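Local atomic coordinates of chorismatase (Streptomyces hygroscopicus, PDB entry 4BPS), a protein that hydrolyses chorismate to pyruvate and a dihydroxycyclohexadiene carboxylic acid in the biosynthesis of the immunosuppressants FK506 and FK520. Residues V102-E107 / G188-F193; A114-Y119 / R162-D167; L134-N139 / M176-G181. All blocks are in the same frame, centred on the assembly; numbering follows the deposited sequence. Where two conformers were deposited one is given.

Interaction 1 (V102-E107 / G188-F193); sequences VVRTGE and GITCVF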
# COMPACT_ATOMS: atom_id res chain seq x y z
N VAL A 102 -4.89 -8.37 -7.49
CA VAL A 102 -5.08 -7.04 -8.01
C VAL A 102 -6.48 -6.95 -8.62
O VAL A 102 -6.90 -7.87 -9.31
CB VAL A 102 -4.06 -6.85 -9.19
CG1 VAL A 102 -4.19 -5.48 -9.83
CG2 VAL A 102 -2.61 -7.14 -8.77
N VAL A 103 -7.18 -5.84 -8.37
CA VAL A 103 -8.54 -5.67 -8.87
C VAL A 103 -8.81 -4.18 -8.98
O VAL A 103 -8.23 -3.38 -8.24
CB VAL A 103 -9.55 -6.35 -7.91
CG1 VAL A 103 -9.45 -5.83 -6.47
CG2 VAL A 103 -10.98 -6.24 -8.43
N ARG A 104 -9.65 -3.76 -9.91
CA ARG A 104 -9.98 -2.35 -10.03
C ARG A 104 -11.42 -2.12 -10.44
O ARG A 104 -12.08 -3.03 -10.95
CB ARG A 104 -8.98 -1.65 -10.97
CG ARG A 104 -9.08 -2.06 -12.43
CD ARG A 104 -7.88 -1.63 -13.25
NE ARG A 104 -7.75 -0.17 -13.22
CZ ARG A 104 -6.61 0.50 -13.15
NH1 ARG A 104 -5.43 -0.12 -13.23
NH2 ARG A 104 -6.64 1.82 -13.06
N THR A 105 -11.88 -0.89 -10.21
CA THR A 105 -13.21 -0.47 -10.61
C THR A 105 -13.07 0.84 -11.37
O THR A 105 -12.20 1.65 -11.08
CB THR A 105 -14.14 -0.36 -9.41
OG1 THR A 105 -15.47 -0.12 -9.87
CG2 THR A 105 -13.72 0.76 -8.45
N GLY A 106 -13.89 1.03 -12.40
CA GLY A 106 -13.69 2.12 -13.34
C GLY A 106 -13.92 3.53 -12.81
O GLY A 106 -14.64 3.75 -11.83
N GLU A 107 -13.31 4.49 -13.48
CA GLU A 107 -13.56 5.90 -13.28
C GLU A 107 -15.08 6.15 -13.27
O GLU A 107 -15.80 5.65 -14.15
CB GLU A 107 -12.89 6.69 -14.41
CG GLU A 107 -12.93 8.19 -14.20
CD GLU A 107 -11.98 8.68 -13.12
OE1 GLU A 107 -11.01 7.98 -12.77
OE2 GLU A 107 -12.21 9.82 -12.63
N GLY A 188 -10.12 5.30 -12.11
CA GLY A 188 -10.93 4.76 -11.02
C GLY A 188 -10.10 4.35 -9.82
O GLY A 188 -9.13 5.02 -9.44
N ILE A 189 -10.49 3.25 -9.18
CA ILE A 189 -9.85 2.80 -7.95
C ILE A 189 -9.27 1.41 -8.18
O ILE A 189 -9.97 0.50 -8.59
CB ILE A 189 -10.81 2.81 -6.77
CG1 ILE A 189 -11.34 4.24 -6.52
CG2 ILE A 189 -10.10 2.27 -5.51
CD1 ILE A 189 -12.25 4.40 -5.34
N THR A 190 -7.97 1.28 -7.89
CA THR A 190 -7.25 0.01 -8.01
C THR A 190 -6.82 -0.43 -6.61
O THR A 190 -6.25 0.37 -5.86
CB THR A 190 -6.02 0.18 -8.90
OG1 THR A 190 -6.41 0.67 -10.18
CG2 THR A 190 -5.26 -1.13 -9.10
N CYS A 191 -7.06 -1.70 -6.31
CA CYS A 191 -6.67 -2.32 -5.05
C CYS A 191 -5.69 -3.46 -5.31
O CYS A 191 -5.94 -4.33 -6.17
CB CYS A 191 -7.90 -2.84 -4.32
SG CYS A 191 -7.55 -3.74 -2.77
N VAL A 192 -4.57 -3.43 -4.59
CA VAL A 192 -3.57 -4.48 -4.64
C VAL A 192 -3.47 -5.06 -3.24
O VAL A 192 -3.53 -4.30 -2.27
CB VAL A 192 -2.19 -3.89 -5.07
CG1 VAL A 192 -1.12 -4.95 -5.16
CG2 VAL A 192 -2.31 -3.10 -6.36
N PHE A 193 -3.28 -6.37 -3.11
CA PHE A 193 -3.16 -6.93 -1.77
C PHE A 193 -2.27 -8.17 -1.73
O PHE A 193 -2.13 -8.90 -2.74
CB PHE A 193 -4.54 -7.26 -1.16
CG PHE A 193 -5.29 -8.33 -1.90
CD1 PHE A 193 -6.08 -8.00 -3.00
CD2 PHE A 193 -5.21 -9.66 -1.51
CE1 PHE A 193 -6.76 -8.97 -3.70
CE2 PHE A 193 -5.89 -10.64 -2.21
CZ PHE A 193 -6.66 -10.29 -3.31

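Interaction 2 (A114-Y119 / R162-D167); sequences ATAALY and RAQALD. With 3EB (3-(2-carboxyethyl)benzoic acid), chain B.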
# COMPACT_ATOMS: atom_id res chain seq x y z
N ALA A 114 -19.26 0.60 -5.33
CA ALA A 114 -18.31 -0.21 -6.09
C ALA A 114 -17.11 -0.63 -5.24
O ALA A 114 -16.59 -1.74 -5.41
CB ALA A 114 -17.83 0.58 -7.30
N THR A 115 -16.70 0.23 -4.32
CA THR A 115 -15.58 -0.07 -3.43
C THR A 115 -16.00 -1.15 -2.42
O THR A 115 -15.22 -2.05 -2.10
CB THR A 115 -15.10 1.19 -2.70
OG1 THR A 115 -14.62 2.13 -3.67
CG2 THR A 115 -13.98 0.90 -1.73
N ALA A 116 -17.22 -1.05 -1.90
CA ALA A 116 -17.70 -2.06 -0.98
C ALA A 116 -17.76 -3.42 -1.68
O ALA A 116 -17.41 -4.46 -1.10
CB ALA A 116 -19.08 -1.69 -0.42
N ALA A 117 -18.19 -3.43 -2.94
CA ALA A 117 -18.26 -4.67 -3.70
C ALA A 117 -16.86 -5.24 -3.97
O ALA A 117 -16.64 -6.44 -3.85
CB ALA A 117 -19.04 -4.47 -4.99
N LEU A 118 -15.92 -4.38 -4.33
CA LEU A 118 -14.56 -4.78 -4.59
C LEU A 118 -13.95 -5.39 -3.34
O LEU A 118 -13.39 -6.50 -3.38
CB LEU A 118 -13.79 -3.54 -5.08
CG LEU A 118 -12.32 -3.75 -5.42
CD1 LEU A 118 -11.85 -2.73 -6.46
CD2 LEU A 118 -11.45 -3.67 -4.16
N TYR A 119 -14.06 -4.71 -2.20
CA TYR A 119 -13.50 -5.26 -0.97
C TYR A 119 -14.23 -6.52 -0.53
O TYR A 119 -13.61 -7.45 -0.03
CB TYR A 119 -13.47 -4.20 0.16
CG TYR A 119 -12.12 -3.51 0.23
CD1 TYR A 119 -11.10 -4.04 0.98
CD2 TYR A 119 -11.87 -2.35 -0.50
CE1 TYR A 119 -9.84 -3.47 1.01
CE2 TYR A 119 -10.61 -1.78 -0.48
CZ TYR A 119 -9.59 -2.33 0.28
OH TYR A 119 -8.32 -1.79 0.30
N ARG A 162 -15.07 1.07 1.75
CA ARG A 162 -14.21 0.13 2.44
C ARG A 162 -14.81 -0.28 3.79
O ARG A 162 -14.88 -1.45 4.12
CB ARG A 162 -12.82 0.73 2.59
CG ARG A 162 -11.88 -0.11 3.44
CD ARG A 162 -10.42 0.38 3.39
NE ARG A 162 -10.29 1.76 3.88
CZ ARG A 162 -9.16 2.47 3.81
NH1 ARG A 162 -8.04 1.94 3.28
NH2 ARG A 162 -9.16 3.73 4.24
N ALA A 163 -15.28 0.71 4.55
CA ALA A 163 -15.86 0.45 5.86
C ALA A 163 -17.08 -0.45 5.73
O ALA A 163 -17.29 -1.36 6.55
CB ALA A 163 -16.20 1.76 6.57
N GLN A 164 -17.92 -0.18 4.73
CA GLN A 164 -19.11 -1.00 4.51
C GLN A 164 -18.74 -2.46 4.23
O GLN A 164 -19.41 -3.38 4.73
CB GLN A 164 -19.96 -0.43 3.37
CG GLN A 164 -21.27 -1.16 3.13
CD GLN A 164 -22.03 -0.58 1.98
OE1 GLN A 164 -22.22 0.64 1.93
NE2 GLN A 164 -22.47 -1.42 1.04
N ALA A 165 -17.69 -2.68 3.44
CA ALA A 165 -17.26 -4.04 3.15
C ALA A 165 -16.82 -4.77 4.42
O ALA A 165 -17.06 -5.97 4.54
CB ALA A 165 -16.16 -4.07 2.12
N LEU A 166 -16.15 -4.08 5.34
CA LEU A 166 -15.76 -4.78 6.56
C LEU A 166 -17.01 -5.25 7.30
O LEU A 166 -17.05 -6.38 7.80
CB LEU A 166 -14.90 -3.92 7.50
CG LEU A 166 -13.38 -3.92 7.25
CD1 LEU A 166 -12.96 -3.11 6.04
CD2 LEU A 166 -12.67 -3.39 8.50
N ASP A 167 -18.03 -4.41 7.38
CA ASP A 167 -19.27 -4.86 8.03
C ASP A 167 -19.93 -6.01 7.28
O ASP A 167 -20.46 -6.93 7.90
CB ASP A 167 -20.25 -3.70 8.12
CG ASP A 167 -19.77 -2.61 9.05
OD1 ASP A 167 -18.92 -2.89 9.92
OD2 ASP A 167 -20.25 -1.46 8.90
C 3EB B . -3.07 8.97 7.36
O 3EB B . -4.27 8.94 7.63
CA 3EB B . -2.56 9.42 6.02
OAB 3EB B . -6.86 5.22 3.54
OAD 3EB B . -5.66 3.40 3.13
CAE 3EB B . -2.22 6.59 4.95
CAF 3EB B . -2.22 5.22 4.72
CAG 3EB B . -3.37 7.34 4.68
CAH 3EB B . -3.34 4.58 4.22
CAL 3EB B . -5.76 4.62 3.50
CAM 3EB B . -4.50 6.68 4.19
CAN 3EB B . -4.50 5.31 3.98
OXT 3EB B . -2.16 8.67 8.23
C2 3EB B . -3.40 8.85 4.86
O HOH W 1 -7.03 -0.82 2.44

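Interaction 3 (L134-N139 / M176-G181); sequences LARTWN and MPAATG. With 3EB (3-(2-carboxyethyl)benzoic acid), chain B.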
# COMPACT_ATOMS: atom_id res chain seq x y z
N LEU A 134 -4.84 -10.97 5.75
CA LEU A 134 -4.32 -9.93 4.88
C LEU A 134 -3.04 -9.34 5.47
O LEU A 134 -2.96 -9.12 6.68
CB LEU A 134 -5.35 -8.81 4.69
CG LEU A 134 -6.52 -9.15 3.79
CD1 LEU A 134 -7.59 -8.07 3.94
CD2 LEU A 134 -6.08 -9.22 2.32
N ALA A 135 -2.07 -9.09 4.60
CA ALA A 135 -0.74 -8.65 5.00
C ALA A 135 -0.41 -7.23 4.57
O ALA A 135 0.44 -6.59 5.20
CB ALA A 135 0.32 -9.58 4.41
N ARG A 136 -1.01 -6.76 3.49
CA ARG A 136 -0.69 -5.44 2.95
C ARG A 136 -1.76 -5.11 1.93
O ARG A 136 -2.12 -5.99 1.14
CB ARG A 136 0.69 -5.44 2.28
CG ARG A 136 1.56 -4.25 2.60
CD ARG A 136 1.01 -2.91 2.13
NE ARG A 136 1.97 -1.82 2.31
CZ ARG A 136 1.70 -0.57 1.98
NH1 ARG A 136 2.60 0.38 2.13
NH2 ARG A 136 0.50 -0.28 1.51
N THR A 137 -2.28 -3.89 1.92
CA THR A 137 -3.18 -3.45 0.88
C THR A 137 -2.69 -2.12 0.32
O THR A 137 -2.04 -1.33 1.01
CB THR A 137 -4.63 -3.26 1.39
OG1 THR A 137 -4.67 -2.23 2.39
CG2 THR A 137 -5.20 -4.56 1.94
N TRP A 138 -3.05 -1.86 -0.95
CA TRP A 138 -2.80 -0.56 -1.56
C TRP A 138 -4.07 -0.15 -2.30
O TRP A 138 -4.72 -0.99 -2.94
CB TRP A 138 -1.68 -0.60 -2.58
CG TRP A 138 -0.29 -0.87 -2.07
CD1 TRP A 138 0.70 0.05 -1.88
CD2 TRP A 138 0.30 -2.16 -1.74
NE1 TRP A 138 1.86 -0.57 -1.48
CE2 TRP A 138 1.64 -1.92 -1.37
CE3 TRP A 138 -0.17 -3.48 -1.75
CZ2 TRP A 138 2.52 -2.95 -1.02
CZ3 TRP A 138 0.70 -4.50 -1.39
CH2 TRP A 138 2.04 -4.23 -1.04
N ASN A 139 -4.37 1.14 -2.25
CA ASN A 139 -5.52 1.73 -2.94
C ASN A 139 -5.02 2.94 -3.71
O ASN A 139 -4.57 3.92 -3.12
CB ASN A 139 -6.60 2.17 -1.93
CG ASN A 139 -6.96 1.07 -0.96
OD1 ASN A 139 -7.75 0.20 -1.28
ND2 ASN A 139 -6.35 1.11 0.25
N MSE A 176 -7.08 -5.28 9.80
CA MSE A 176 -6.62 -4.71 8.54
C MSE A 176 -5.14 -4.36 8.66
O MSE A 176 -4.73 -3.70 9.61
CB MSE A 176 -7.43 -3.50 8.11
CG MSE A 176 -8.92 -3.77 7.85
SE MSE A 176 -9.29 -5.20 6.57
CE MSE A 176 -8.67 -4.32 5.00
N PRO A 177 -4.35 -4.75 7.66
CA PRO A 177 -2.89 -4.59 7.78
C PRO A 177 -2.43 -3.22 7.27
O PRO A 177 -3.23 -2.29 7.06
CB PRO A 177 -2.35 -5.70 6.87
CG PRO A 177 -3.40 -5.77 5.79
CD PRO A 177 -4.71 -5.62 6.53
N ALA A 178 -1.13 -3.10 7.05
CA ALA A 178 -0.53 -1.93 6.46
C ALA A 178 -1.26 -1.58 5.15
O ALA A 178 -1.68 -2.48 4.40
CB ALA A 178 0.94 -2.20 6.19
N ALA A 179 -1.36 -0.28 4.89
CA ALA A 179 -2.10 0.20 3.73
C ALA A 179 -1.50 1.45 3.13
O ALA A 179 -0.67 2.14 3.76
CB ALA A 179 -3.58 0.48 4.13
N THR A 180 -1.94 1.73 1.92
CA THR A 180 -1.74 3.00 1.23
C THR A 180 -3.07 3.44 0.65
O THR A 180 -3.80 2.60 0.11
CB THR A 180 -0.73 2.83 0.10
OG1 THR A 180 0.52 2.50 0.69
CG2 THR A 180 -0.60 4.07 -0.78
N GLY A 181 -3.38 4.73 0.78
CA GLY A 181 -4.56 5.35 0.17
C GLY A 181 -4.07 6.61 -0.52
O GLY A 181 -3.88 7.64 0.12
C 3EB B . -3.07 8.97 7.36
O 3EB B . -4.27 8.94 7.63
CA 3EB B . -2.56 9.42 6.02
OAB 3EB B . -6.86 5.22 3.54
OAD 3EB B . -5.66 3.40 3.13
CAE 3EB B . -2.22 6.59 4.95
CAF 3EB B . -2.22 5.22 4.72
CAG 3EB B . -3.37 7.34 4.68
CAH 3EB B . -3.34 4.58 4.22
CAL 3EB B . -5.76 4.62 3.50
CAM 3EB B . -4.50 6.68 4.19
CAN 3EB B . -4.50 5.31 3.98
OXT 3EB B . -2.16 8.67 8.23
C2 3EB B . -3.40 8.85 4.86
O HOH W 2 -5.15 -2.73 5.08

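Interaction 1 (V102-E107 / G188-F193)
Val102-Glu107 and Gly188-Phe193 run antiparallel, with strand axes 4.7 Å apart at their closest. Val103 and Cys191 form a hydrogen-bonded pair. Val103 N reaches Cys191 O at 2.9 Å, and Cys191 N returns to Val103 O at 2.8 Å. Thr105 and Ile189 form a second pair of this kind. Between them, Arg104 faces Thr190 in a non-hydrogen-bonded pair. Past the strand end, Glu107 bends at chi2 (74°), which brings OE1 within 2.9 Å of Gly188 N. The N-H meets the anti side of the carboxylate, and OE1 is also hydrogen-bonded to Ser142 OG. A CB on Gly188 would run into Thr105 O.

Both strands lie inside the six-stranded mixed sheet of the YjgF-like N-terminal part of the enzyme. Val103, Thr105, Ile189 and Cys191 point to the face covered by helix 112-129. There Val103 CG1 lies 4.0 Å from Cys191 CB, and Thr105 CG2 packs 3.9 Å from Ile189 CB. Val102, Arg104, Thr190 and Val192 point to the other face, where strand 57-62 packs.

Arg104 folds back at chi3 (-61°) and lays its guanidinium flat against Thr190. Thr190 OG1 sits over the centre of that group, 3.0 Å from Arg104 CZ. It makes no hydrogen bond there, because the N-H groups point along the plane. NH1 instead bonds to Ala61 O and Thr60 OG1, and NH2 to Gly187 O. A methionine here would probably leave Ala61 O, Thr60 OG1 and Gly187 O without these donors.

Interaction 2 (A114-Y119 / R162-D167)
Tyr119 and Ala165 touch where helices 112-129 and 154-169 pack together beside the substrate pocket. The two segments run at 44° to each other, with axes only 7.5 Å apart. Small side chains allow this. Tyr119 CB and Ala165 CB are 3.3 Å apart, a tight fit, and Ala165 CB also rests on Ala116 O. Ala116 CB meets Gln164 NE2 at 3.7 Å, and that amide nitrogen is hydrogen-bonded to Glu168.

Arg162 passes over one face of the Tyr119 ring, with CD 4.2 Å from Tyr119 CZ. A bend at chi3 (60°) then turns the guanidinium edge to the bound 3-(2-carboxyethyl)benzoic acid. Arg162 NH1 gives a nearly straight bond (177°) to OAD at 2.8 Å, and Arg162 NH2 reaches OAB at 2.8 Å. A water accepts from NH1 and donates to Tyr119 OH at 2.7 Å. The same hydroxyl is hydrogen-bonded to Asn139 OD1.

Tyr155 OH, Tyr215 OH and Arg228 NH1 also hydrogen-bond to the ligand. Arg162 is a substrate-binding residue, so its paired bonds to the benzoate probably resemble its hold on a carboxylate of chorismate, with Tyr119 and the water helping to position it.

Interaction 3 (L134-N139 / M176-G181)
Arg136 has an unstaggered first torsion (chi1 -136°) and a bend at chi2 (-63°), which together carry its guanidinium along the strand to Thr180. Arg136 NH2 donates to Thr180 OG1 at 2.9 Å, within the guanidinium plane and fairly straight (160°). The bond from NH1 to the same oxygen is weak. NH2 also reaches Thr137 O at 2.8 Å, so two acceptors hold the group flat. One face of the guanidinium lies against the Trp138 indole near its rim. Thr180 OG1 and Trp138 NE1 are hydrogen-bonded to Glu340 OE1 and OE2 respectively.

The strands are parallel. Thr137 N bonds to Ala178 O at 2.9 Å. Thr180 O is gripped twice by one residue, by Asn139 N at 2.8 Å and by Asn139 ND2 at 3.0 Å, from opposite faces of the carbonyl plane. A water bridges Thr137 OG1 and Pro177 O. At the other end Leu134 CB packs on Pro177 CD at 3.7 Å. Gly181 N lies 3.4 Å from CAN of the bound 3-(2-carboxyethyl)benzoic acid, and a CB there would clash with CAL, its benzoate carboxylate carbon.

Strands 133-142 and 178-184 are the two strands of a beta-alpha-beta unit whose helix is 154-169. Strand 189-196 flanks 133-142, where Ala135 and Arg136 form a classic beta bulge opposite Leu194. Helix 112-129 packs on Leu134 and Thr137, and strand 239-249 on Arg136, Ala178 and Thr180.

Interactions 1 and 3 belong to one six-stranded sheet, in which strands 189-196 and 133-142 are neighbours. Their centres are about 13 Å apart. Val192 O and Trp138 N probably bond across the seam. Interaction 2 lies in the helices packed against this sheet, with its centre about 12 Å from that of interaction 1 and 14 Å from that of interaction 3. Leu118 of its first helix packs on Val103 and Cys191. Along the chain, interaction 1 spans the other two, whose segments alternate. Interactions 2 and 3 both touch the ligand, whereas in interaction 1 the side chain of Cys191 is about 9 Å from it. The pocket is thus built partly where helix 154-169 meets the sheet.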